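Local coordinates for protein DNA gyrase, B subunit, truncated (Myxococcus xanthus, PDB 3CWV) that is probably the ATP-binding B subunit of a type II topoisomerase that breaks, passes and rejoins double-stranded DNA, at residues G9-N14 with M101-L106; V54-G59 with R176-L181; Q211-L216 with P225-F230; G278-L283 with E342-H347. All coordinates share one frame; numbering follows the deposited sequence.

How the contacts relate
From the N terminus, helix 11-17 is met by helix 102-107 in contact 1, closing a loop that holds helix 28-47 and the first two strands of the eight-stranded sheet. Contact 2 starts within that loop, on strand 53-58, and ends beyond it, on helix 171-184, so contacts 1 and 2 cross along the chain. Contact 3 follows in series as a short local closure between helix 208-217 and the lead-in to strand 228-234. Contact 4 comes last and joins helices 267-284 and 328-345. Glu180 packs on Trp212 where contacts 2 and 3 meet, and Val228 and Phe230 meet Leu343 between contacts 3 and 4, whereas contact 1 touches none of the others.

Contact 1 of 4, residues G9-N14 with M101-L106; sequences GGIVEN and MLVVSL
Val103 spreads its two methyl groups over the first turn of helix 11-17 and gives one to each of two neighbouring residues. Its CG1 meets CG2 of Ile11 at 4.2 Å, while its CG2 faces CG2 of Val12 at the same 4.2 Å. This division follows from the rotation of Val103: CG1 stands between the backbone N and the carbonyl carbon (chi1 69°), and CG2 is left anti to the N. Ile11 CB points toward the partner helix and offers the branch methyl CG2; the Val12 and Val103 side chains meet at a slant, methyl to methyl. No hydrogen bond joins the segments, and the spacing is that of ordinary van der Waals contact, with the backbones nearest at Val12 CA and Val103 CA, 7.2 Å apart. Each segment carries the start of a helix: Gly10 is the N-cap of one, its O accepting from Asn14 N at 3.0 Å, and Met101 is the N-cap of the other. Phe87, from a loop, touches both Ile11 and Val103 and extends the apolar patch. Beyond it, Leu102, Val104 and Ser105 turn to helix 28-47, Leu106 rests on helix 75-82, and Glu13 OE2 is hydrogen-bonded to His131 at the edge strand 131-139.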
loop_
_atom_site.group_PDB
_atom_site.type_symbol
_atom_site.label_atom_id
_atom_site.label_comp_id
_atom_site.label_asym_id
_atom_site.label_seq_id
_atom_site.Cartn_x
_atom_site.Cartn_y
_atom_site.Cartn_z
ATOM N N GLY A 9 -12.701 3.617 -25.207
ATOM C CA GLY A 9 -13.092 4.626 -26.214
ATOM C C GLY A 9 -12.019 5.668 -26.045
ATOM O O GLY A 9 -12.090 6.500 -25.140
ATOM N N GLY A 10 -11.014 5.618 -26.909
ATOM C CA GLY A 10 -9.733 6.106 -26.496
ATOM C C GLY A 10 -9.316 5.086 -25.444
ATOM O O GLY A 10 -9.073 3.921 -25.766
ATOM N N ILE A 11 -9.312 5.512 -24.184
ATOM C CA ILE A 11 -8.546 4.836 -23.133
ATOM C C ILE A 11 -9.106 3.470 -22.754
ATOM O O ILE A 11 -8.356 2.499 -22.738
ATOM C CB ILE A 11 -8.347 5.752 -21.894
ATOM C CG1 ILE A 11 -7.403 6.906 -22.263
ATOM C CG2 ILE A 11 -7.726 4.993 -20.733
ATOM C CD1 ILE A 11 -7.059 7.783 -21.105
ATOM N N VAL A 12 -10.419 3.368 -22.536
ATOM C CA VAL A 12 -11.006 2.080 -22.140
ATOM C C VAL A 12 -10.770 1.021 -23.221
ATOM O O VAL A 12 -10.450 -0.129 -22.925
ATOM C CB VAL A 12 -12.509 2.215 -21.878
ATOM C CG1 VAL A 12 -13.174 0.842 -21.760
ATOM C CG2 VAL A 12 -12.738 3.084 -20.617
ATOM N N GLU A 13 -10.958 1.422 -24.479
ATOM C CA GLU A 13 -10.830 0.474 -25.587
ATOM C C GLU A 13 -9.385 0.068 -25.832
ATOM O O GLU A 13 -9.127 -1.086 -26.161
ATOM C CB GLU A 13 -11.518 1.004 -26.861
ATOM C CG GLU A 13 -13.037 0.845 -26.826
ATOM C CD GLU A 13 -13.493 -0.593 -26.543
ATOM O OE1 GLU A 13 -12.902 -1.546 -27.097
ATOM O OE2 GLU A 13 -14.461 -0.777 -25.774
ATOM N N ASN A 14 -8.449 0.989 -25.617
ATOM C CA ASN A 14 -7.013 0.693 -25.626
ATOM C C ASN A 14 -6.627 -0.320 -24.573
ATOM O O ASN A 14 -5.846 -1.237 -24.836
ATOM C CB ASN A 14 -6.184 1.950 -25.371
ATOM C CG ASN A 14 -6.132 2.870 -26.583
ATOM O OD1 ASN A 14 -6.715 2.580 -27.634
ATOM N ND2 ASN A 14 -5.435 3.989 -26.433
ATOM N N MET A 101 -4.513 3.492 -11.347
ATOM C CA MET A 101 -4.872 2.494 -12.323
ATOM C C MET A 101 -6.353 2.129 -12.173
ATOM O O MET A 101 -6.803 1.092 -12.667
ATOM C CB MET A 101 -4.002 1.227 -12.137
ATOM C CG MET A 101 -2.466 1.483 -12.245
ATOM S SD MET A 101 -2.039 1.869 -13.946
ATOM C CE MET A 101 -2.070 0.235 -14.687
ATOM N N LEU A 102 -7.139 2.973 -11.498
ATOM C CA LEU A 102 -8.584 2.733 -11.473
ATOM C C LEU A 102 -9.251 2.418 -12.822
ATOM O O LEU A 102 -10.100 1.510 -12.903
ATOM C CB LEU A 102 -9.335 3.917 -10.779
ATOM C CG LEU A 102 -10.861 3.890 -10.780
ATOM C CD1 LEU A 102 -11.403 2.672 -10.009
ATOM C CD2 LEU A 102 -11.415 5.252 -10.211
ATOM N N VAL A 103 -8.935 3.183 -13.868
ATOM C CA VAL A 103 -9.604 2.998 -15.139
ATOM C C VAL A 103 -9.302 1.602 -15.724
ATOM O O VAL A 103 -10.098 1.085 -16.475
ATOM C CB VAL A 103 -9.230 4.067 -16.181
ATOM C CG1 VAL A 103 -7.772 3.941 -16.666
ATOM C CG2 VAL A 103 -10.192 3.983 -17.426
ATOM N N VAL A 104 -8.171 1.014 -15.347
ATOM C CA VAL A 104 -7.872 -0.365 -15.818
ATOM C C VAL A 104 -8.840 -1.367 -15.197
ATOM O O VAL A 104 -9.368 -2.217 -15.888
ATOM C CB VAL A 104 -6.428 -0.742 -15.533
ATOM C CG1 VAL A 104 -6.106 -2.198 -16.044
ATOM C CG2 VAL A 104 -5.522 0.249 -16.215
ATOM N N SER A 105 -9.067 -1.269 -13.890
ATOM C CA SER A 105 -9.998 -2.177 -13.224
ATOM C C SER A 105 -11.383 -2.035 -13.816
ATOM O O SER A 105 -12.067 -3.027 -14.055
ATOM C CB SER A 105 -10.025 -1.957 -11.719
ATOM O OG SER A 105 -8.738 -2.179 -11.184
ATOM N N LEU A 106 -11.806 -0.799 -14.040
ATOM C CA LEU A 106 -13.116 -0.551 -14.647
ATOM C C LEU A 106 -13.152 -1.007 -16.102
ATOM O O LEU A 106 -14.104 -1.692 -16.511
ATOM C CB LEU A 106 -13.454 0.954 -14.611
ATOM C CG LEU A 106 -13.556 1.588 -13.219
ATOM C CD1 LEU A 106 -13.840 3.115 -13.354
ATOM C CD2 LEU A 106 -14.590 0.899 -12.383
#

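Contact 2 of 4, residues V54-G59 with R176-L181; sequences VVLEVG and RRCNEL
Leu181 N donates to Arg177 O at 3.0 Å, a bond of the helical turn that carries Leu181 to Val54, the two meeting through Leu181 CD2 and Val54 CG1 at 4.4 Å. One turn earlier in the same helix Cys178 makes the tighter approach. Its sulfur sits against Leu56, 3.8 Å from CD2 and 4.1 Å from CB, so that SG lies alongside the leucine branch and not merely at its end. With SG anti to the carbonyl carbon (chi1 -75°), the thiol leaves the helix toward the strand. Val54 and Leu56 point to the helix, while Val55 between them points away from it. Helix 171-184 therefore lies on one face of the mixed eight-stranded sheet, an arrangement consistent with the GHKL ATPase domain expected at the N terminus of a GyrB protein. Both touching strand residues also form backbone hydrogen bonds to the parallel strand 189-194, and Val190 of that strand lies against Cys178 and Leu181. Helix 28-47 also supplies Ala42 to Val54, Val35 to Leu56 and Tyr43 to Leu181. Arg177 leads away from the strand and makes a cation-pi interaction with Tyr36.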
loop_
_atom_site.group_PDB
_atom_site.type_symbol
_atom_site.label_atom_id
_atom_site.label_comp_id
_atom_site.label_asym_id
_atom_site.label_seq_id
_atom_site.Cartn_x
_atom_site.Cartn_y
_atom_site.Cartn_z
ATOM N N VAL A 54 -11.630 2.017 4.808
ATOM C CA VAL A 54 -11.626 1.280 3.540
ATOM C C VAL A 54 -12.214 -0.098 3.822
ATOM O O VAL A 54 -11.768 -0.778 4.762
ATOM C CB VAL A 54 -10.161 1.070 3.011
ATOM C CG1 VAL A 54 -10.164 0.227 1.710
ATOM C CG2 VAL A 54 -9.470 2.387 2.791
ATOM N N VAL A 55 -13.209 -0.502 3.039
ATOM C CA VAL A 55 -13.813 -1.837 3.141
ATOM C C VAL A 55 -13.716 -2.575 1.803
ATOM O O VAL A 55 -14.212 -2.095 0.790
ATOM C CB VAL A 55 -15.285 -1.755 3.505
ATOM C CG1 VAL A 55 -15.863 -3.179 3.766
ATOM C CG2 VAL A 55 -15.456 -0.876 4.752
ATOM N N LEU A 56 -13.098 -3.752 1.821
ATOM C CA LEU A 56 -12.999 -4.603 0.647
ATOM C C LEU A 56 -13.926 -5.806 0.851
ATOM O O LEU A 56 -13.905 -6.486 1.895
ATOM C CB LEU A 56 -11.550 -5.059 0.426
ATOM C CG LEU A 56 -11.361 -6.018 -0.749
ATOM C CD1 LEU A 56 -11.641 -5.245 -2.057
ATOM C CD2 LEU A 56 -9.964 -6.635 -0.798
ATOM N N GLU A 57 -14.733 -6.080 -0.154
ATOM C CA GLU A 57 -15.742 -7.123 -0.032
ATOM C C GLU A 57 -15.645 -8.049 -1.236
ATOM O O GLU A 57 -15.633 -7.604 -2.390
ATOM C CB GLU A 57 -17.104 -6.452 0.039
ATOM C CG GLU A 57 -18.258 -7.289 0.417
ATOM C CD GLU A 57 -19.483 -6.414 0.637
ATOM O OE1 GLU A 57 -20.330 -6.324 -0.283
ATOM O OE2 GLU A 57 -19.573 -5.786 1.717
ATOM N N VAL A 58 -15.544 -9.347 -0.963
ATOM C CA VAL A 58 -15.555 -10.362 -2.022
ATOM C C VAL A 58 -16.868 -11.147 -1.901
ATOM O O VAL A 58 -17.256 -11.565 -0.814
ATOM C CB VAL A 58 -14.331 -11.313 -1.931
ATOM C CG1 VAL A 58 -14.243 -12.211 -3.160
ATOM C CG2 VAL A 58 -13.074 -10.515 -1.801
ATOM N N GLY A 59 -17.573 -11.285 -3.006
ATOM C CA GLY A 59 -18.829 -12.010 -3.001
ATOM C C GLY A 59 -18.613 -13.382 -3.601
ATOM O O GLY A 59 -17.566 -13.647 -4.208
ATOM N N ARG A 176 -4.400 -10.534 3.349
ATOM C CA ARG A 176 -3.026 -10.113 3.638
ATOM C C ARG A 176 -2.703 -8.722 3.091
ATOM O O ARG A 176 -2.015 -7.961 3.745
ATOM C CB ARG A 176 -2.000 -11.125 3.120
ATOM C CG ARG A 176 -1.814 -12.336 4.037
ATOM C CD ARG A 176 -0.612 -13.164 3.624
ATOM N NE ARG A 176 -0.810 -13.779 2.312
ATOM C CZ ARG A 176 -1.452 -14.928 2.114
ATOM N NH1 ARG A 176 -1.964 -15.589 3.141
ATOM N NH2 ARG A 176 -1.586 -15.410 0.886
ATOM N N ARG A 177 -3.179 -8.388 1.893
ATOM C CA ARG A 177 -2.897 -7.065 1.330
ATOM C C ARG A 177 -3.618 -5.987 2.141
ATOM O O ARG A 177 -3.119 -4.866 2.313
ATOM C CB ARG A 177 -3.292 -7.000 -0.150
ATOM C CG ARG A 177 -3.137 -5.634 -0.821
ATOM C CD ARG A 177 -1.683 -5.205 -1.049
ATOM N NE ARG A 177 -0.945 -6.159 -1.878
ATOM C CZ ARG A 177 -0.407 -5.900 -3.074
ATOM N NH1 ARG A 177 -0.492 -4.689 -3.639
ATOM N NH2 ARG A 177 0.240 -6.872 -3.703
ATOM N N CYS A 178 -4.789 -6.321 2.649
ATOM C CA CYS A 178 -5.531 -5.377 3.474
ATOM C C CYS A 178 -4.779 -5.106 4.793
ATOM O O CYS A 178 -4.680 -3.964 5.251
ATOM C CB CYS A 178 -6.925 -5.917 3.764
ATOM S SG CYS A 178 -8.090 -5.842 2.384
ATOM N N ASN A 179 -4.258 -6.173 5.395
ATOM C CA ASN A 179 -3.469 -6.070 6.619
ATOM C C ASN A 179 -2.246 -5.162 6.403
ATOM O O ASN A 179 -1.964 -4.295 7.240
ATOM C CB ASN A 179 -3.084 -7.493 7.074
ATOM C CG ASN A 179 -2.499 -7.552 8.487
ATOM O OD1 ASN A 179 -2.239 -6.532 9.158
ATOM N ND2 ASN A 179 -2.257 -8.776 8.933
ATOM N N GLU A 180 -1.542 -5.346 5.280
ATOM C CA GLU A 180 -0.404 -4.507 4.927
ATOM C C GLU A 180 -0.799 -3.055 4.782
ATOM O O GLU A 180 -0.081 -2.177 5.221
ATOM C CB GLU A 180 0.161 -4.899 3.579
ATOM C CG GLU A 180 0.797 -6.228 3.517
ATOM C CD GLU A 180 1.337 -6.497 2.129
ATOM O OE1 GLU A 180 1.214 -5.612 1.237
ATOM O OE2 GLU A 180 1.878 -7.599 1.931
ATOM N N LEU A 181 -1.909 -2.807 4.095
ATOM C CA LEU A 181 -2.402 -1.449 3.894
ATOM C C LEU A 181 -2.676 -0.723 5.241
ATOM O O LEU A 181 -2.303 0.448 5.412
ATOM C CB LEU A 181 -3.657 -1.477 3.018
ATOM C CG LEU A 181 -4.480 -0.193 2.892
ATOM C CD1 LEU A 181 -3.672 0.904 2.197
ATOM C CD2 LEU A 181 -5.796 -0.438 2.157
#

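Contact 3 of 4, residues Q211-L216 with P225-F230; sequences QWAHVL and PEPVVF
The imidazole of His214 is tied to the opposing segment through one ring nitrogen: ND1 lies 2.8 Å from a water that donates a hydrogen bond to Pro225 O, also at 2.8 Å. The other aromatic group of the helix, the Trp212 indole, has one face covered by CD1 of Leu216, which stands 3.7 Å above the ring plane and is displaced toward its rim; this ring leads away from the contact. Both segments fall in the DNA gyrase B family region, consistent with the S5-like transducer fold of GyrB proteins. Here helix 208-217 packs on a mixed five-stranded sheet, and after a short connection the chain enters edge strand 228-234.

Pro227, just before that strand, supplies the direct apolar contact. Its ring corner CG points at the helix between two successive residues, lying 4.5 Å from Ala213 CB and 4.3 Å from His214 N. The contact is loose and small, with no direct hydrogen bond, and the water bridges His214 to Pro225. For His214, CG anti to the backbone N (chi1 161°) turns ND1 to the water that bridges to Pro225 O. Ala213 also rests on Ile303 and Ala242 of the sheet, whereas Val228 and Phe230 turn to helix 328-345 on the other face. Glu226 OE1 comes within 3.1 Å of Pro225 O, two acceptors with no hydrogen bond between them.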
loop_
_atom_site.group_PDB
_atom_site.type_symbol
_atom_site.label_atom_id
_atom_site.label_comp_id
_atom_site.label_asym_id
_atom_site.label_seq_id
_atom_site.Cartn_x
_atom_site.Cartn_y
_atom_site.Cartn_z
ATOM N N GLN A 211 3.925 -1.905 14.735
ATOM C CA GLN A 211 2.918 -2.811 15.238
ATOM C C GLN A 211 2.920 -4.083 14.384
ATOM O O GLN A 211 2.792 -5.188 14.914
ATOM C CB GLN A 211 1.558 -2.120 15.289
ATOM C CG GLN A 211 0.410 -2.970 15.816
ATOM C CD GLN A 211 -0.768 -2.129 16.242
ATOM O OE1 GLN A 211 -0.798 -0.933 15.992
ATOM N NE2 GLN A 211 -1.749 -2.749 16.893
ATOM N N TRP A 212 3.137 -3.922 13.075
ATOM C CA TRP A 212 3.169 -5.025 12.119
ATOM C C TRP A 212 4.373 -5.932 12.337
ATOM O O TRP A 212 4.269 -7.153 12.184
ATOM C CB TRP A 212 3.209 -4.472 10.680
ATOM C CG TRP A 212 3.069 -5.494 9.562
ATOM C CD1 TRP A 212 2.505 -6.736 9.651
ATOM C CD2 TRP A 212 3.442 -5.323 8.177
ATOM N NE1 TRP A 212 2.544 -7.364 8.423
ATOM C CE2 TRP A 212 3.106 -6.519 7.502
ATOM C CE3 TRP A 212 4.033 -4.280 7.449
ATOM C CZ2 TRP A 212 3.348 -6.707 6.138
ATOM C CZ3 TRP A 212 4.267 -4.462 6.092
ATOM C CH2 TRP A 212 3.925 -5.672 5.448
ATOM N N ALA A 213 5.521 -5.338 12.657
ATOM C CA ALA A 213 6.733 -6.113 12.914
ATOM C C ALA A 213 6.543 -7.027 14.135
ATOM O O ALA A 213 6.970 -8.194 14.128
ATOM C CB ALA A 213 7.940 -5.192 13.102
ATOM N N HIS A 214 5.892 -6.495 15.166
ATOM C CA HIS A 214 5.557 -7.285 16.351
ATOM C C HIS A 214 4.728 -8.493 15.943
ATOM O O HIS A 214 5.028 -9.627 16.338
ATOM C CB HIS A 214 4.754 -6.479 17.376
ATOM C CG HIS A 214 4.017 -7.353 18.351
ATOM N ND1 HIS A 214 4.629 -7.927 19.447
ATOM C CD2 HIS A 214 2.738 -7.806 18.356
ATOM C CE1 HIS A 214 3.752 -8.673 20.098
ATOM N NE2 HIS A 214 2.599 -8.621 19.454
ATOM N N VAL A 215 3.676 -8.238 15.166
ATOM C CA VAL A 215 2.825 -9.296 14.639
ATOM C C VAL A 215 3.638 -10.368 13.937
ATOM O O VAL A 215 3.481 -11.560 14.236
ATOM C CB VAL A 215 1.744 -8.741 13.671
ATOM C CG1 VAL A 215 1.052 -9.869 12.913
ATOM C CG2 VAL A 215 0.722 -7.927 14.431
ATOM N N LEU A 216 4.506 -9.947 13.006
ATOM C CA LEU A 216 5.292 -10.873 12.189
ATOM C C LEU A 216 6.267 -11.710 12.998
ATOM O O LEU A 216 6.722 -12.749 12.530
ATOM C CB LEU A 216 6.072 -10.116 11.109
ATOM C CG LEU A 216 5.260 -9.460 9.986
ATOM C CD1 LEU A 216 6.054 -8.305 9.400
ATOM C CD2 LEU A 216 4.908 -10.507 8.929
ATOM N N PRO A 225 11.289 -6.187 23.887
ATOM C CA PRO A 225 9.829 -6.201 23.919
ATOM C C PRO A 225 9.133 -5.204 22.999
ATOM O O PRO A 225 7.910 -5.280 22.842
ATOM C CB PRO A 225 9.517 -5.845 25.378
ATOM C CG PRO A 225 10.652 -4.967 25.779
ATOM C CD PRO A 225 11.852 -5.493 25.066
ATOM N N GLU A 226 9.887 -4.263 22.431
ATOM C CA GLU A 226 9.298 -3.266 21.541
ATOM C C GLU A 226 10.224 -3.054 20.344
ATOM O O GLU A 226 11.454 -2.976 20.508
ATOM C CB GLU A 226 9.050 -1.956 22.304
ATOM C CG GLU A 226 7.769 -1.229 21.923
ATOM C CD GLU A 226 6.503 -2.037 22.201
ATOM O OE1 GLU A 226 6.384 -2.639 23.295
ATOM O OE2 GLU A 226 5.617 -2.062 21.324
ATOM N N PRO A 227 9.647 -3.003 19.122
ATOM C CA PRO A 227 10.518 -2.804 17.971
ATOM C C PRO A 227 11.204 -1.451 18.029
ATOM O O PRO A 227 10.691 -0.506 18.658
ATOM C CB PRO A 227 9.544 -2.885 16.774
ATOM C CG PRO A 227 8.386 -3.699 17.291
ATOM C CD PRO A 227 8.239 -3.172 18.711
ATOM N N VAL A 228 12.369 -1.362 17.408
ATOM C CA VAL A 228 12.995 -0.060 17.181
ATOM C C VAL A 228 12.243 0.623 16.039
ATOM O O VAL A 228 12.044 0.013 14.998
ATOM C CB VAL A 228 14.475 -0.190 16.801
ATOM C CG1 VAL A 228 15.077 1.197 16.547
ATOM C CG2 VAL A 228 15.250 -0.915 17.887
ATOM N N VAL A 229 11.833 1.877 16.225
ATOM C CA VAL A 229 10.987 2.543 15.234
ATOM C C VAL A 229 11.482 3.943 14.902
ATOM O O VAL A 229 12.040 4.634 15.755
ATOM C CB VAL A 229 9.503 2.640 15.700
ATOM C CG1 VAL A 229 8.994 1.282 16.114
ATOM C CG2 VAL A 229 9.346 3.607 16.861
ATOM N N PHE A 230 11.270 4.353 13.656
ATOM C CA PHE A 230 11.521 5.726 13.210
ATOM C C PHE A 230 10.386 6.163 12.304
ATOM O O PHE A 230 9.772 5.334 11.620
ATOM C CB PHE A 230 12.848 5.821 12.456
ATOM C CG PHE A 230 14.032 5.395 13.263
ATOM C CD1 PHE A 230 14.522 6.210 14.282
ATOM C CD2 PHE A 230 14.660 4.188 13.008
ATOM C CE1 PHE A 230 15.618 5.823 15.029
ATOM C CE2 PHE A 230 15.758 3.798 13.759
ATOM C CZ PHE A 230 16.231 4.616 14.770
HETATM O O HOH W 1 6.398 -6.075 20.650
#

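Contact 4 of 4, residues G278-L283 with E342-H347; sequences GALAKL and ELLREH
Leu344 is the centre of this helix-helix contact, touched from helix 267-284 by Ala279, its neighbour Leu280 and, one turn on, Leu283. Its CD1 lies 3.9 Å from Leu280 CD2 and 4.2 Å from Ala279 CB, while its CB receives CD1 of Leu283 at 3.8 Å. Leu280 and Leu283 each cross the Leu344 side chain at about a right angle, the first reaching its tip and the second its root. The two leucines thus meet different ends of the Leu344 side chain, and Ala279 CB also borders CD1. The rotation of Leu344, with CG anti to the carbonyl carbon (chi1 -74°), directs the branch across to that helix. No polar bond links the two segments.

Outside this apolar core, the Arg345 side chain passes loosely near Leu283, and its NE forms a salt bridge with Glu342 OE2 at 3.4 Å, one turn back in the same helix. The backbone around Leu344 is held by polar groups at the end of its helix: Leu344 O and His347 O both bond to the hydroxyl of Thr350, and His347 ND1 caps the amide of Val349 where the chain turns toward helix 350-354. Earlier residues of helix 328-345 continue the interface, Phe340 and Ile341 against Ala279, and Gln337 and Ile341 against Lys282. Helix 328-345 is shared between two neighbours: Leu344 packs on helix 267-284, while Leu343, and His347 just after the helix, lie against Val228 of edge strand 228-234, joining helix 328-345 to the five-stranded sheet.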
loop_
_atom_site.group_PDB
_atom_site.type_symbol
_atom_site.label_atom_id
_atom_site.label_comp_id
_atom_site.label_asym_id
_atom_site.label_seq_id
_atom_site.Cartn_x
_atom_site.Cartn_y
_atom_site.Cartn_z
ATOM N N GLY A 278 26.823 1.596 10.660
ATOM C CA GLY A 278 27.676 2.692 11.071
ATOM C C GLY A 278 27.597 3.043 12.550
ATOM O O GLY A 278 28.594 3.478 13.149
ATOM N N ALA A 279 26.407 2.892 13.128
ATOM C CA ALA A 279 26.199 3.112 14.545
ATOM C C ALA A 279 26.930 2.023 15.315
ATOM O O ALA A 279 27.600 2.310 16.297
ATOM C CB ALA A 279 24.709 3.104 14.882
ATOM N N LEU A 280 26.820 0.786 14.844
ATOM C CA LEU A 280 27.508 -0.337 15.468
ATOM C C LEU A 280 29.025 -0.194 15.386
ATOM O O LEU A 280 29.713 -0.336 16.393
ATOM C CB LEU A 280 27.059 -1.666 14.858
ATOM C CG LEU A 280 25.584 -2.000 15.090
ATOM C CD1 LEU A 280 25.226 -3.247 14.348
ATOM C CD2 LEU A 280 25.267 -2.142 16.569
ATOM N N ALA A 281 29.531 0.095 14.188
ATOM C CA ALA A 281 30.958 0.372 13.980
ATOM C C ALA A 281 31.503 1.362 15.007
ATOM O O ALA A 281 32.516 1.098 15.661
ATOM C CB ALA A 281 31.206 0.880 12.567
ATOM N N LYS A 282 30.830 2.490 15.172
ATOM C CA LYS A 282 31.297 3.510 16.091
ATOM C C LYS A 282 31.274 3.046 17.555
ATOM O O LYS A 282 32.245 3.247 18.294
ATOM C CB LYS A 282 30.490 4.792 15.914
ATOM C CG LYS A 282 30.570 5.369 14.494
ATOM C CD LYS A 282 30.434 6.879 14.498
ATOM C CE LYS A 282 30.798 7.467 13.127
ATOM N NZ LYS A 282 30.899 8.950 13.180
ATOM N N LEU A 283 30.174 2.414 17.961
ATOM C CA LEU A 283 30.000 1.964 19.341
ATOM C C LEU A 283 31.087 0.976 19.755
ATOM O O LEU A 283 31.621 1.061 20.864
ATOM C CB LEU A 283 28.605 1.348 19.542
ATOM C CG LEU A 283 27.421 2.321 19.653
ATOM C CD1 LEU A 283 26.089 1.559 19.775
ATOM C CD2 LEU A 283 27.586 3.285 20.814
ATOM N N GLU A 342 22.620 6.799 19.967
ATOM C CA GLU A 342 22.041 7.085 21.270
ATOM C C GLU A 342 21.092 5.982 21.737
ATOM O O GLU A 342 21.190 5.488 22.863
ATOM C CB GLU A 342 21.316 8.418 21.233
ATOM C CG GLU A 342 20.547 8.751 22.509
ATOM C CD GLU A 342 21.433 9.226 23.681
ATOM O OE1 GLU A 342 20.874 9.826 24.633
ATOM O OE2 GLU A 342 22.670 9.007 23.663
ATOM N N LEU A 343 20.182 5.588 20.850
ATOM C CA LEU A 343 19.196 4.563 21.144
ATOM C C LEU A 343 19.822 3.264 21.600
ATOM O O LEU A 343 19.307 2.605 22.516
ATOM C CB LEU A 343 18.375 4.295 19.877
ATOM C CG LEU A 343 17.459 3.103 19.716
ATOM C CD1 LEU A 343 16.440 3.516 18.678
ATOM C CD2 LEU A 343 18.190 1.861 19.272
ATOM N N LEU A 344 20.906 2.871 20.936
ATOM C CA LEU A 344 21.469 1.550 21.143
ATOM C C LEU A 344 22.301 1.469 22.431
ATOM O O LEU A 344 22.623 0.377 22.884
ATOM C CB LEU A 344 22.300 1.097 19.933
ATOM C CG LEU A 344 21.601 0.647 18.626
ATOM C CD1 LEU A 344 22.583 0.504 17.465
ATOM C CD2 LEU A 344 20.832 -0.654 18.812
ATOM N N ARG A 345 22.623 2.618 23.016
ATOM C CA ARG A 345 23.466 2.655 24.215
ATOM C C ARG A 345 22.889 1.731 25.274
ATOM O O ARG A 345 23.537 0.758 25.689
ATOM C CB ARG A 345 23.595 4.081 24.767
ATOM C CG ARG A 345 24.593 4.944 24.001
ATOM C CD ARG A 345 24.648 6.375 24.529
ATOM N NE ARG A 345 25.539 7.223 23.729
ATOM C CZ ARG A 345 26.863 7.070 23.657
ATOM N NH1 ARG A 345 27.472 6.090 24.332
ATOM N NH2 ARG A 345 27.585 7.893 22.905
ATOM N N GLU A 346 21.651 2.027 25.666
ATOM C CA GLU A 346 20.965 1.291 26.738
ATOM C C GLU A 346 19.884 0.328 26.231
ATOM O O GLU A 346 18.971 -0.034 26.982
ATOM C CB GLU A 346 20.358 2.277 27.740
ATOM C CG GLU A 346 21.396 3.053 28.538
ATOM C CD GLU A 346 22.283 2.155 29.390
ATOM O OE1 GLU A 346 21.749 1.438 30.276
ATOM O OE2 GLU A 346 23.519 2.179 29.182
ATOM N N HIS A 347 19.994 -0.080 24.965
ATOM C CA HIS A 347 19.041 -1.009 24.350
ATOM C C HIS A 347 19.461 -2.443 24.630
ATOM O O HIS A 347 20.639 -2.768 24.512
ATOM C CB HIS A 347 18.975 -0.799 22.829
ATOM C CG HIS A 347 17.796 -1.455 22.178
ATOM N ND1 HIS A 347 17.802 -2.772 21.771
ATOM C CD2 HIS A 347 16.573 -0.971 21.861
ATOM C CE1 HIS A 347 16.634 -3.069 21.230
ATOM N NE2 HIS A 347 15.866 -1.997 21.287
#